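Endonuclease/exonuclease/phosphatase (Leptotrichia buccalis C-1013-b, PDB 3TEB) probably acts as a metal-dependent nuclease or related phosphoester hydrolase of the DNase I-like endonuclease/exonuclease/phosphatase family. Local coordinates at residues E133-E138 with S168-L173; Q34-A39 with T99-K104; M202-D207 with E236-E241; E106-C111 with R124-T129. All coordinates share one frame; numbering follows the deposited sequence.

Overall arrangement
Along the chain the contacts open and close in series: interaction 2, then 4, 1 and 3. Interactions 4 and 1 lie in one mixed sheet, where strands 105-110, 124-132, 135-143 and 170-174 stand in that order, and their centres are about 15 Å apart. Interactions 2 and 3 belong to the other large sheet, about 20 Å apart between centres and without touching. The two sheets fit the sandwich of the DNase I-like fold. The loop of interaction 2 leads from one sheet to the other, and Lys-104 N probably bonds to Thr-129 O of interaction 4. Leu-237 of interaction 3 packs on Leu-170 and Ile-172 of interaction 1, so the loop before strand 239-245 meets the other sheet.

Interaction 1. Residues E133-E138 with S168-L173; sequences EGQDIE and SNLKIL
Glu-138 and Lys-171 sit side by side on parallel neighbouring strands, 135-143 and 170-174, which helix 154-162 connects as a beta-alpha-beta crossover. Two backbone hydrogen bonds join them: Glu-138 N gives to Leu-170 O at 2.9 Å, and Ile-172 N gives to Glu-138 O at 2.7 Å. From CB outward the Glu-138 side chain meets a new partner at each step. CB lies between Leu-170 O and Lys-171 CG, 4.2 Å from the latter. The next carbon, CG, stands anti to the carbonyl carbon (chi1 -67°) and packs on Thr-129 of the strand beyond; from there the chain runs extended alongside the equally extended lysine. At the tip the two oxygens part company. OE1 lies 3.3 Å from Lys-171 CE, while the ion pair with Lys-171 NZ is long, 4.0 Å; OE1 has firmer partners in the hydroxyls of Tyr-140 and Thr-165, and the lysine amine itself bonds to the carbonyl oxygens of Thr-165 and Leu-162. OE2 takes Asn-169 ND2 at 3.3 Å, a bent bond (142° at the hydrogen) that arrives from above the carboxylate plane, and Asn-167 ND2 besides. Several donors thus hold this buried acid in place, probably helping it to stay ionised. On the other side of the strands Ile-137 and Leu-170 point the same way, with Ile-137 CG2 lying 4.1 Å from both Leu-170 CD2 and Ile-172 CD1.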
loop_
_atom_site.group_PDB
_atom_site.type_symbol
_atom_site.label_atom_id
_atom_site.label_comp_id
_atom_site.label_asym_id
_atom_site.label_seq_id
_atom_site.Cartn_x
_atom_site.Cartn_y
_atom_site.Cartn_z
ATOM N N GLU A 133 20.555 3.748 -7.009
ATOM C CA GLU A 133 21.816 4.384 -6.637
ATOM C C GLU A 133 22.725 3.389 -5.903
ATOM O O GLU A 133 23.090 3.601 -4.745
ATOM C CB GLU A 133 21.572 5.656 -5.805
ATOM C CG GLU A 133 20.602 6.653 -6.454
ATOM C CD GLU A 133 20.809 8.104 -6.004
ATOM O OE1 GLU A 133 19.820 8.769 -5.603
ATOM O OE2 GLU A 133 21.959 8.590 -6.066
ATOM N N GLY A 134 23.045 2.288 -6.582
ATOM C CA GLY A 134 23.932 1.252 -6.055
ATOM C C GLY A 134 23.498 0.578 -4.763
ATOM O O GLY A 134 24.346 0.133 -3.983
ATOM N N GLN A 135 22.185 0.503 -4.537
ATOM C CA GLN A 135 21.620 -0.190 -3.375
ATOM C C GLN A 135 20.380 -0.958 -3.801
ATOM O O GLN A 135 19.605 -0.470 -4.625
ATOM C CB GLN A 135 21.249 0.820 -2.290
ATOM C CG GLN A 135 20.848 0.203 -0.949
ATOM C CD GLN A 135 20.260 1.222 0.031
ATOM O OE1 GLN A 135 20.229 2.425 -0.234
ATOM N NE2 GLN A 135 19.795 0.734 1.174
ATOM N N ASP A 136 20.183 -2.153 -3.248
ATOM C CA ASP A 136 18.931 -2.891 -3.473
ATOM C C ASP A 136 17.912 -2.582 -2.376
ATOM O O ASP A 136 18.186 -2.773 -1.186
ATOM C CB ASP A 136 19.183 -4.403 -3.565
ATOM C CG ASP A 136 19.819 -4.825 -4.894
ATOM O OD1 ASP A 136 20.094 -3.949 -5.746
ATOM O OD2 ASP A 136 20.037 -6.041 -5.091
ATOM N N ILE A 137 16.745 -2.087 -2.790
ATOM C CA ILE A 137 15.639 -1.757 -1.872
ATOM C C ILE A 137 14.435 -2.637 -2.149
ATOM O O ILE A 137 14.057 -2.833 -3.299
ATOM C CB ILE A 137 15.213 -0.267 -1.977
ATOM C CG1 ILE A 137 16.432 0.664 -1.851
ATOM C CG2 ILE A 137 14.184 0.080 -0.909
ATOM C CD1 ILE A 137 16.211 2.057 -2.421
ATOM N N GLU A 138 13.843 -3.172 -1.088
ATOM C CA GLU A 138 12.649 -4.001 -1.208
ATOM C C GLU A 138 11.449 -3.253 -0.700
ATOM O O GLU A 138 11.468 -2.743 0.410
ATOM C CB GLU A 138 12.814 -5.296 -0.433
ATOM C CG GLU A 138 13.879 -6.207 -1.017
ATOM C CD GLU A 138 14.288 -7.326 -0.086
ATOM O OE1 GLU A 138 13.572 -7.577 0.902
ATOM O OE2 GLU A 138 15.330 -7.962 -0.349
ATOM N N SER A 168 20.650 -8.113 4.152
ATOM C CA SER A 168 20.643 -6.870 4.898
ATOM C C SER A 168 20.265 -5.729 3.967
ATOM O O SER A 168 20.977 -4.734 3.855
ATOM C CB SER A 168 21.981 -6.637 5.594
ATOM O OG SER A 168 23.036 -6.948 4.722
ATOM N N ASN A 169 19.130 -5.900 3.297
ATOM C CA ASN A 169 18.594 -4.888 2.406
ATOM C C ASN A 169 17.680 -3.933 3.128
ATOM O O ASN A 169 17.031 -4.311 4.106
ATOM C CB ASN A 169 17.814 -5.550 1.281
ATOM C CG ASN A 169 18.662 -5.829 0.089
ATOM O OD1 ASN A 169 19.872 -5.660 0.141
ATOM N ND2 ASN A 169 18.041 -6.254 -1.005
ATOM N N LEU A 170 17.625 -2.698 2.641
ATOM C CA LEU A 170 16.610 -1.773 3.106
ATOM C C LEU A 170 15.260 -2.305 2.665
ATOM O O LEU A 170 15.025 -2.555 1.476
ATOM C CB LEU A 170 16.841 -0.368 2.555
ATOM C CG LEU A 170 15.775 0.701 2.796
ATOM C CD1 LEU A 170 15.568 0.950 4.276
ATOM C CD2 LEU A 170 16.169 1.980 2.101
ATOM N N LYS A 171 14.392 -2.515 3.644
ATOM C CA LYS A 171 13.053 -3.009 3.395
ATOM C C LYS A 171 12.091 -1.895 3.741
ATOM O O LYS A 171 12.112 -1.377 4.865
ATOM C CB LYS A 171 12.779 -4.262 4.227
ATOM C CG LYS A 171 13.482 -5.473 3.686
ATOM C CD LYS A 171 13.504 -6.651 4.628
ATOM C CE LYS A 171 14.455 -7.680 4.045
ATOM N NZ LYS A 171 14.236 -9.051 4.518
ATOM N N ILE A 172 11.286 -1.485 2.762
ATOM C CA ILE A 172 10.258 -0.460 2.982
ATOM C C ILE A 172 8.882 -1.081 2.815
ATOM O O ILE A 172 8.563 -1.721 1.811
ATOM C CB ILE A 172 10.468 0.799 2.121
ATOM C CG1 ILE A 172 11.676 1.564 2.653
ATOM C CG2 ILE A 172 9.240 1.688 2.166
ATOM C CD1 ILE A 172 12.229 2.574 1.703
ATOM N N LEU A 173 8.069 -0.866 3.830
ATOM C CA LEU A 173 6.948 -1.723 4.091
ATOM C C LEU A 173 5.703 -0.847 4.255
ATOM O O LEU A 173 5.524 -0.197 5.273
ATOM C CB LEU A 173 7.312 -2.510 5.338
ATOM C CG LEU A 173 6.632 -3.804 5.688
ATOM C CD1 LEU A 173 7.631 -4.728 6.320
ATOM C CD2 LEU A 173 5.518 -3.434 6.648
#

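Interaction 2. Residues Q34-A39 with T99-K104; sequences QYDVIA and TRHKIK
Asp-36 meets two flat groups, the His-101 ring at its edge and the Arg-100 guanidinium over one face, where the beta-alpha-beta unit of strand 4-10, helix 19-33 and strand 37-46 enters its last strand. His-101 NE2 gives its hydrogen to Asp-36 OD1 at 2.7 Å. That oxygen uses its anti lone pair, and ring and carboxylate are nearly coplanar, 17° apart. The same OD1 lies above the guanidinium, 3.4 Å from Arg-100 NH1, so this ion pair rests on charge alone; no N-H points at it. NH1 instead directs a hydrogen, in the guanidinium plane, to Gln-34 O at 2.7 Å, just where the helix has ended. A bend at chi3 (65°) turns the guanidinium toward the Gln-34 carbonyl. Asp-36 OD2 is taken by Lys-5 N of strand 4-10, so the carboxylate links three parts of the chain. Asp-36 O is gripped twice, by Arg-100 N at 3.2 Å and by Thr-99 OG1 at 3.0 Å. Val-37 and Thr-99 form an antiparallel non-hydrogen-bonded pair, the last before strand 91-99 gives way to loop. There Thr-99 opens an ST turn: OG1 accepts from His-101 N at 3.0 Å.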
loop_
_atom_site.group_PDB
_atom_site.type_symbol
_atom_site.label_atom_id
_atom_site.label_comp_id
_atom_site.label_asym_id
_atom_site.label_seq_id
_atom_site.Cartn_x
_atom_site.Cartn_y
_atom_site.Cartn_z
ATOM N N GLN A 34 4.947 12.140 -10.275
ATOM C CA GLN A 34 5.944 11.221 -10.820
ATOM C C GLN A 34 6.492 10.278 -9.765
ATOM O O GLN A 34 7.675 9.993 -9.759
ATOM C CB GLN A 34 7.092 11.997 -11.491
ATOM C CG GLN A 34 6.715 12.626 -12.819
ATOM C CD GLN A 34 6.395 11.583 -13.870
ATOM O OE1 GLN A 34 7.187 10.670 -14.116
ATOM N NE2 GLN A 34 5.227 11.703 -14.487
ATOM N N TYR A 35 5.632 9.788 -8.882
ATOM C CA TYR A 35 6.071 8.903 -7.808
ATOM C C TYR A 35 6.949 7.755 -8.311
ATOM O O TYR A 35 6.722 7.213 -9.393
ATOM C CB TYR A 35 4.868 8.332 -7.056
ATOM C CG TYR A 35 4.032 9.358 -6.330
ATOM C CD1 TYR A 35 4.525 10.016 -5.202
ATOM C CD2 TYR A 35 2.741 9.658 -6.756
ATOM C CE1 TYR A 35 3.758 10.958 -4.525
ATOM C CE2 TYR A 35 1.963 10.589 -6.087
ATOM C CZ TYR A 35 2.479 11.237 -4.973
ATOM O OH TYR A 35 1.718 12.169 -4.304
ATOM N N ASP A 36 7.950 7.393 -7.521
ATOM C CA ASP A 36 8.804 6.274 -7.861
ATOM C C ASP A 36 8.086 4.966 -7.615
ATOM O O ASP A 36 8.214 4.021 -8.398
ATOM C CB ASP A 36 10.090 6.300 -7.045
ATOM C CG ASP A 36 10.956 7.501 -7.360
ATOM O OD1 ASP A 36 11.953 7.330 -8.100
ATOM O OD2 ASP A 36 10.639 8.614 -6.881
ATOM N N VAL A 37 7.338 4.902 -6.520
ATOM C CA VAL A 37 6.656 3.665 -6.140
ATOM C C VAL A 37 5.268 3.957 -5.569
ATOM O O VAL A 37 5.137 4.753 -4.645
ATOM C CB VAL A 37 7.491 2.867 -5.105
ATOM C CG1 VAL A 37 6.695 1.690 -4.549
ATOM C CG2 VAL A 37 8.811 2.399 -5.709
ATOM N N ILE A 38 4.241 3.316 -6.119
ATOM C CA ILE A 38 2.898 3.414 -5.557
ATOM C C ILE A 38 2.481 2.074 -4.968
ATOM O O ILE A 38 2.509 1.050 -5.662
ATOM C CB ILE A 38 1.870 3.839 -6.602
ATOM C CG1 ILE A 38 2.175 5.243 -7.133
ATOM C CG2 ILE A 38 0.473 3.817 -6.001
ATOM C CD1 ILE A 38 2.902 5.261 -8.454
ATOM N N ALA A 39 2.115 2.070 -3.688
ATOM C CA ALA A 39 1.630 0.851 -3.046
ATOM C C ALA A 39 0.117 0.960 -2.863
ATOM O O ALA A 39 -0.379 1.966 -2.376
ATOM C CB ALA A 39 2.337 0.619 -1.717
ATOM N N THR A 99 5.311 1.004 -10.412
ATOM C CA THR A 99 6.624 1.622 -10.333
ATOM C C THR A 99 7.129 2.205 -11.632
ATOM O O THR A 99 6.852 1.678 -12.702
ATOM C CB THR A 99 7.693 0.701 -9.638
ATOM O OG1 THR A 99 8.941 1.403 -9.557
ATOM C CG2 THR A 99 7.878 -0.638 -10.349
ATOM N N ARG A 100 7.865 3.306 -11.489
ATOM C CA ARG A 100 8.598 3.988 -12.551
ATOM C C ARG A 100 9.866 3.237 -12.940
ATOM O O ARG A 100 10.387 3.421 -14.051
ATOM C CB ARG A 100 9.047 5.341 -12.034
ATOM C CG ARG A 100 8.416 6.525 -12.645
ATOM C CD ARG A 100 8.813 7.767 -11.870
ATOM N NE ARG A 100 10.246 8.042 -11.972
ATOM C CZ ARG A 100 10.935 8.838 -11.155
ATOM N NH1 ARG A 100 10.338 9.462 -10.151
ATOM N NH2 ARG A 100 12.239 9.001 -11.334
ATOM N N HIS A 101 10.371 2.429 -12.005
ATOM C CA HIS A 101 11.642 1.730 -12.144
ATOM C C HIS A 101 11.487 0.289 -12.555
ATOM O O HIS A 101 10.525 -0.364 -12.184
ATOM C CB HIS A 101 12.373 1.736 -10.814
ATOM C CG HIS A 101 12.637 3.105 -10.283
ATOM N ND1 HIS A 101 13.586 3.942 -10.828
ATOM C CD2 HIS A 101 12.078 3.783 -9.255
ATOM C CE1 HIS A 101 13.597 5.082 -10.158
ATOM N NE2 HIS A 101 12.688 5.012 -9.201
ATOM N N LYS A 102 12.461 -0.217 -13.300
ATOM C CA LYS A 102 12.553 -1.646 -13.585
ATOM C C LYS A 102 13.024 -2.396 -12.340
ATOM O O LYS A 102 13.588 -1.781 -11.436
ATOM C CB LYS A 102 13.475 -1.871 -14.772
ATOM C CG LYS A 102 12.889 -1.284 -16.028
ATOM C CD LYS A 102 13.781 -1.427 -17.239
ATOM C CE LYS A 102 12.990 -1.021 -18.489
ATOM N NZ LYS A 102 13.877 -0.794 -19.674
ATOM N N ILE A 103 12.787 -3.703 -12.269
ATOM C CA ILE A 103 13.011 -4.436 -11.011
ATOM C C ILE A 103 13.941 -5.657 -11.109
ATOM O O ILE A 103 14.060 -6.267 -12.175
ATOM C CB ILE A 103 11.675 -4.877 -10.367
ATOM C CG1 ILE A 103 10.901 -5.785 -11.320
ATOM C CG2 ILE A 103 10.855 -3.673 -9.973
ATOM C CD1 ILE A 103 9.988 -6.744 -10.626
ATOM N N LYS A 104 14.581 -6.008 -9.983
ATOM C CA LYS A 104 15.472 -7.187 -9.894
ATOM C C LYS A 104 14.707 -8.425 -9.443
ATOM O O LYS A 104 15.083 -9.533 -9.792
ATOM C CB LYS A 104 16.628 -6.960 -8.899
ATOM C CG LYS A 104 17.443 -5.709 -9.106
ATOM C CD LYS A 104 18.615 -5.925 -10.087
ATOM C CE LYS A 104 19.950 -6.238 -9.345
ATOM N NZ LYS A 104 21.095 -5.506 -9.972
HETATM O O HOH W 1 10.783 10.984 -7.245
#

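Interaction 3. Residues M202-D207 with E236-E241; sequences MAEKKD and ELKVKE
Val-239 is the apolar centre, reaching with one methyl to each of two residues across the contact. Its CG1 lies 4.0 Å from Ala-203 CB; its CG2 lies 4.1 Å from CB of Met-202, a selenomethionine whose chain crosses the valine at about a right angle. The bend at chi3 (-62°) folds the Met-202 methyl back toward the valine, while its selenium lies against the start of segment 236-241, 3.7 Å from Glu-236 CG. Outward from the valine the backbones join in parallel fashion. Glu-204 N bonds to Val-239 O at 2.8 Å, nearly in line with the carbonyl, whereas Lys-205 N meets Lys-240 O at 3.2 Å from above the carbonyl plane, a poorer bond. At the solvent side the Glu-204 carboxylate stretches obliquely across to the amine of Lys-238; this ion pair is doubtful in detail, since the model crowds the glutamate oxygen. The contact closes one margin of its sheet: the short, weakly bonded strand 205-206, outermost there, follows two residues after helix 199-202 and lies along strand 239-245. Strand 259-264 takes the other side of 239-245, with Val-262 against Val-239, and Met-202 also touches Phe-197 of strand 197-198.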
loop_
_atom_site.group_PDB
_atom_site.type_symbol
_atom_site.label_atom_id
_atom_site.label_comp_id
_atom_site.label_asym_id
_atom_site.label_seq_id
_atom_site.Cartn_x
_atom_site.Cartn_y
_atom_site.Cartn_z
HETATM N N MSE A 202 9.776 9.818 11.993
HETATM C CA MSE A 202 11.103 10.228 11.550
HETATM C C MSE A 202 11.130 11.469 10.668
HETATM O O MSE A 202 12.192 12.030 10.451
HETATM C CB MSE A 202 11.777 9.085 10.797
HETATM C CG MSE A 202 12.360 7.993 11.675
HETATM SE SE MSE A 202 13.352 6.722 10.593
HETATM C CE MSE A 202 11.927 6.045 9.460
ATOM N N ALA A 203 9.979 11.893 10.159
ATOM C CA ALA A 203 9.911 12.954 9.151
ATOM C C ALA A 203 10.339 14.329 9.663
ATOM O O ALA A 203 10.041 14.689 10.799
ATOM C CB ALA A 203 8.515 13.020 8.564
ATOM N N GLU A 204 11.033 15.088 8.815
ATOM C CA GLU A 204 11.407 16.475 9.123
ATOM C C GLU A 204 10.207 17.412 9.141
ATOM O O GLU A 204 10.087 18.238 10.032
ATOM C CB GLU A 204 12.444 17.004 8.131
ATOM C CG GLU A 204 13.882 16.603 8.462
ATOM C CD GLU A 204 14.907 17.082 7.429
ATOM O OE1 GLU A 204 14.520 17.572 6.337
ATOM O OE2 GLU A 204 16.119 16.960 7.715
ATOM N N LYS A 205 9.341 17.290 8.137
ATOM C CA LYS A 205 8.065 18.006 8.089
ATOM C C LYS A 205 6.918 17.003 8.044
ATOM O O LYS A 205 7.002 15.992 7.348
ATOM C CB LYS A 205 8.019 18.933 6.875
ATOM C CG LYS A 205 8.716 20.245 7.132
ATOM C CD LYS A 205 9.386 20.845 5.905
ATOM C CE LYS A 205 10.194 22.074 6.336
ATOM N NZ LYS A 205 10.702 22.924 5.221
ATOM N N LYS A 206 5.858 17.275 8.803
ATOM C CA LYS A 206 4.666 16.420 8.821
ATOM C C LYS A 206 3.421 17.217 9.157
ATOM O O LYS A 206 3.495 18.290 9.759
ATOM C CB LYS A 206 4.819 15.259 9.809
ATOM C CG LYS A 206 5.449 15.627 11.146
ATOM C CD LYS A 206 5.376 14.466 12.136
ATOM C CE LYS A 206 6.521 14.485 13.145
ATOM N NZ LYS A 206 7.792 14.052 12.493
ATOM N N ASP A 207 2.278 16.684 8.739
ATOM C CA ASP A 207 0.972 17.190 9.148
ATOM C C ASP A 207 0.469 16.307 10.295
ATOM O O ASP A 207 1.241 15.509 10.841
ATOM C CB ASP A 207 -0.003 17.190 7.960
ATOM C CG ASP A 207 -0.123 15.812 7.272
ATOM O OD1 ASP A 207 0.391 14.789 7.810
ATOM O OD2 ASP A 207 -0.748 15.761 6.179
ATOM N N GLU A 236 16.725 3.104 9.929
ATOM C CA GLU A 236 16.472 4.530 10.117
ATOM C C GLU A 236 16.797 5.269 8.829
ATOM O O GLU A 236 17.789 4.981 8.177
ATOM C CB GLU A 236 17.325 5.071 11.252
ATOM C CG GLU A 236 16.610 6.069 12.137
ATOM C CD GLU A 236 17.260 6.195 13.513
ATOM O OE1 GLU A 236 18.067 5.308 13.883
ATOM O OE2 GLU A 236 16.966 7.179 14.228
ATOM N N LEU A 237 15.948 6.219 8.466
ATOM C CA LEU A 237 16.066 6.898 7.184
ATOM C C LEU A 237 16.069 8.403 7.335
ATOM O O LEU A 237 15.646 8.941 8.362
ATOM C CB LEU A 237 14.907 6.502 6.268
ATOM C CG LEU A 237 14.908 5.092 5.696
ATOM C CD1 LEU A 237 13.833 4.970 4.656
ATOM C CD2 LEU A 237 16.271 4.782 5.099
ATOM N N LYS A 238 16.548 9.075 6.293
ATOM C CA LYS A 238 16.455 10.520 6.202
ATOM C C LYS A 238 15.161 10.847 5.465
ATOM O O LYS A 238 15.082 10.738 4.236
ATOM C CB LYS A 238 17.700 11.094 5.508
ATOM C CG LYS A 238 17.659 12.588 5.205
ATOM C CD LYS A 238 17.267 13.435 6.412
ATOM C CE LYS A 238 16.872 14.825 5.960
ATOM N NZ LYS A 238 18.058 15.685 5.694
ATOM N N VAL A 239 14.146 11.218 6.244
ATOM C CA VAL A 239 12.784 11.420 5.739
ATOM C C VAL A 239 12.451 12.911 5.755
ATOM O O VAL A 239 12.173 13.489 6.808
ATOM C CB VAL A 239 11.733 10.629 6.574
ATOM C CG1 VAL A 239 10.366 10.717 5.939
ATOM C CG2 VAL A 239 12.145 9.179 6.742
ATOM N N LYS A 240 12.484 13.524 4.579
ATOM C CA LYS A 240 12.303 14.959 4.462
ATOM C C LYS A 240 10.870 15.435 4.775
ATOM O O LYS A 240 10.692 16.520 5.356
ATOM C CB LYS A 240 12.788 15.443 3.088
ATOM C CG LYS A 240 12.774 16.967 2.916
ATOM C CD LYS A 240 14.073 17.504 2.320
ATOM C CE LYS A 240 13.929 18.980 1.988
ATOM N NZ LYS A 240 15.255 19.658 1.928
ATOM N N GLU A 241 9.872 14.615 4.420
ATOM C CA GLU A 241 8.450 14.982 4.516
ATOM C C GLU A 241 7.494 13.782 4.556
ATOM O O GLU A 241 7.739 12.762 3.921
ATOM C CB GLU A 241 8.081 15.875 3.335
ATOM C CG GLU A 241 6.644 16.406 3.360
ATOM C CD GLU A 241 6.431 17.607 2.442
ATOM O OE1 GLU A 241 7.329 17.897 1.615
ATOM O OE2 GLU A 241 5.368 18.265 2.553
#

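Interaction 4. Residues E106-C111 with R124-T129; sequences EDEFYC and RIVSIT
Strands 105-110 and 124-132 make an antiparallel pair in the second sheet of the sandwich, and Asp-107 with Ser-127 and Phe-109 with Ile-125 are its hydrogen-bonded pairs. Asp-107 N reaches Ser-127 O at 3.0 Å, and Ser-127 N returns to Asp-107 O at 2.8 Å; Phe-109 and Ile-125 exchange the same two bonds. On the face with Phe-109, chi1 of 62° swings the ring across toward the partner strand, so that Ile-125 CB sits over it in a CH-pi contact, 4.2 Å from the ring centroid. Beside it Cys-111 CB packs on Ile-125 CG1 at 3.6 Å, and both residues touch Ile-161 of helix 154-162. The other face carries Tyr-110 and Arg-124. Arg-124 CD stands 4.0 Å from the tyrosine ring centroid, close to the ring normal; beyond CD the guanidinium passes the rim of the ring, where Tyr-110 CE2 lies over one face of that group, the two planes 21° apart, with NH1 3.6 Å from CE2. Arg-124 NE bonds to Asn-83 O and Tyr-110 OH to Ser-84 O. The aliphatic CD thus uses the ring face, while carbonyl oxygens on strand 78-84 satisfy the polar ends and fix the pair's position.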
loop_
_atom_site.group_PDB
_atom_site.type_symbol
_atom_site.label_atom_id
_atom_site.label_comp_id
_atom_site.label_asym_id
_atom_site.label_seq_id
_atom_site.Cartn_x
_atom_site.Cartn_y
_atom_site.Cartn_z
ATOM N N GLU A 106 10.600 -9.941 -7.626
ATOM C CA GLU A 106 9.188 -9.738 -7.346
ATOM C C GLU A 106 8.727 -10.939 -6.564
ATOM O O GLU A 106 9.036 -12.064 -6.918
ATOM C CB GLU A 106 8.383 -9.666 -8.647
ATOM C CG GLU A 106 6.962 -9.096 -8.492
ATOM C CD GLU A 106 5.837 -10.152 -8.289
ATOM O OE1 GLU A 106 6.137 -11.342 -8.019
ATOM O OE2 GLU A 106 4.633 -9.780 -8.400
ATOM N N ASP A 107 7.962 -10.725 -5.510
ATOM C CA ASP A 107 7.394 -11.859 -4.807
ATOM C C ASP A 107 5.954 -11.580 -4.437
ATOM O O ASP A 107 5.562 -10.429 -4.238
ATOM C CB ASP A 107 8.223 -12.211 -3.568
ATOM C CG ASP A 107 8.156 -13.699 -3.212
ATOM O OD1 ASP A 107 7.231 -14.398 -3.707
ATOM O OD2 ASP A 107 9.024 -14.168 -2.427
ATOM N N GLU A 108 5.179 -12.658 -4.381
ATOM C CA GLU A 108 3.790 -12.658 -3.965
ATOM C C GLU A 108 3.682 -13.816 -3.002
ATOM O O GLU A 108 3.999 -14.951 -3.372
ATOM C CB GLU A 108 2.904 -12.923 -5.170
ATOM C CG GLU A 108 3.076 -11.907 -6.282
ATOM C CD GLU A 108 2.569 -12.390 -7.635
ATOM O OE1 GLU A 108 1.692 -13.298 -7.681
ATOM O OE2 GLU A 108 3.047 -11.847 -8.666
ATOM N N PHE A 109 3.261 -13.546 -1.771
ATOM C CA PHE A 109 3.186 -14.603 -0.757
ATOM C C PHE A 109 2.238 -14.225 0.367
ATOM O O PHE A 109 1.930 -13.045 0.548
ATOM C CB PHE A 109 4.576 -14.886 -0.176
ATOM C CG PHE A 109 5.175 -13.711 0.531
ATOM C CD1 PHE A 109 5.756 -12.671 -0.189
ATOM C CD2 PHE A 109 5.131 -13.624 1.908
ATOM C CE1 PHE A 109 6.288 -11.574 0.456
ATOM C CE2 PHE A 109 5.659 -12.532 2.553
ATOM C CZ PHE A 109 6.239 -11.504 1.827
ATOM N N TYR A 110 1.797 -15.227 1.126
ATOM C CA TYR A 110 0.936 -15.006 2.274
ATOM C C TYR A 110 1.755 -14.664 3.484
ATOM O O TYR A 110 2.679 -15.393 3.846
ATOM C CB TYR A 110 0.076 -16.236 2.572
ATOM C CG TYR A 110 -1.105 -16.363 1.630
ATOM C CD1 TYR A 110 -2.208 -15.533 1.762
ATOM C CD2 TYR A 110 -1.106 -17.299 0.593
ATOM C CE1 TYR A 110 -3.277 -15.639 0.895
ATOM C CE2 TYR A 110 -2.166 -17.410 -0.274
ATOM C CZ TYR A 110 -3.253 -16.579 -0.128
ATOM O OH TYR A 110 -4.329 -16.667 -0.992
ATOM N N CYS A 111 1.423 -13.549 4.115
ATOM C CA CYS A 111 2.026 -13.214 5.389
ATOM C C CYS A 111 1.183 -13.740 6.565
ATOM O O CYS A 111 1.538 -13.565 7.729
ATOM C CB CYS A 111 2.209 -11.707 5.490
ATOM S SG CYS A 111 0.677 -10.844 5.826
ATOM N N ARG A 124 -2.229 -11.833 1.103
ATOM C CA ARG A 124 -1.030 -11.994 0.298
ATOM C C ARG A 124 -0.312 -10.625 0.219
ATOM O O ARG A 124 -0.959 -9.578 0.178
ATOM C CB ARG A 124 -1.431 -12.515 -1.086
ATOM C CG ARG A 124 -0.336 -13.035 -1.977
ATOM C CD ARG A 124 -0.403 -14.534 -2.243
ATOM N NE ARG A 124 -1.538 -14.907 -3.068
ATOM C CZ ARG A 124 -1.683 -16.079 -3.689
ATOM N NH1 ARG A 124 -0.753 -17.006 -3.599
ATOM N NH2 ARG A 124 -2.779 -16.330 -4.405
ATOM N N ILE A 125 1.020 -10.642 0.228
ATOM C CA ILE A 125 1.828 -9.427 0.128
ATOM C C ILE A 125 2.510 -9.361 -1.235
ATOM O O ILE A 125 2.826 -10.385 -1.833
ATOM C CB ILE A 125 2.903 -9.428 1.223
ATOM C CG1 ILE A 125 2.268 -9.625 2.612
ATOM C CG2 ILE A 125 3.735 -8.182 1.172
ATOM C CD1 ILE A 125 1.474 -8.407 3.167
ATOM N N VAL A 126 2.724 -8.162 -1.746
ATOM C CA VAL A 126 3.497 -8.021 -2.968
ATOM C C VAL A 126 4.785 -7.287 -2.651
ATOM O O VAL A 126 4.753 -6.186 -2.081
ATOM C CB VAL A 126 2.729 -7.271 -4.059
ATOM C CG1 VAL A 126 3.609 -7.022 -5.264
ATOM C CG2 VAL A 126 1.570 -8.091 -4.480
ATOM N N SER A 127 5.916 -7.897 -3.007
ATOM C CA SER A 127 7.198 -7.229 -2.860
ATOM C C SER A 127 7.873 -7.000 -4.195
ATOM O O SER A 127 7.654 -7.734 -5.157
ATOM C CB SER A 127 8.122 -7.978 -1.915
ATOM O OG SER A 127 8.697 -9.090 -2.556
ATOM N N ILE A 128 8.708 -5.972 -4.213
ATOM C CA ILE A 128 9.411 -5.518 -5.384
ATOM C C ILE A 128 10.866 -5.204 -4.971
ATOM O O ILE A 128 11.107 -4.659 -3.891
ATOM C CB ILE A 128 8.609 -4.330 -6.018
ATOM C CG1 ILE A 128 8.413 -4.561 -7.491
ATOM C CG2 ILE A 128 9.160 -2.936 -5.731
ATOM C CD1 ILE A 128 7.595 -5.783 -7.732
ATOM N N THR A 129 11.843 -5.592 -5.786
ATOM C CA THR A 129 13.224 -5.175 -5.526
ATOM C C THR A 129 13.742 -4.228 -6.618
ATOM O O THR A 129 13.819 -4.597 -7.790
ATOM C CB THR A 129 14.166 -6.387 -5.309
ATOM O OG1 THR A 129 13.585 -7.257 -4.336
ATOM C CG2 THR A 129 15.522 -5.949 -4.791
#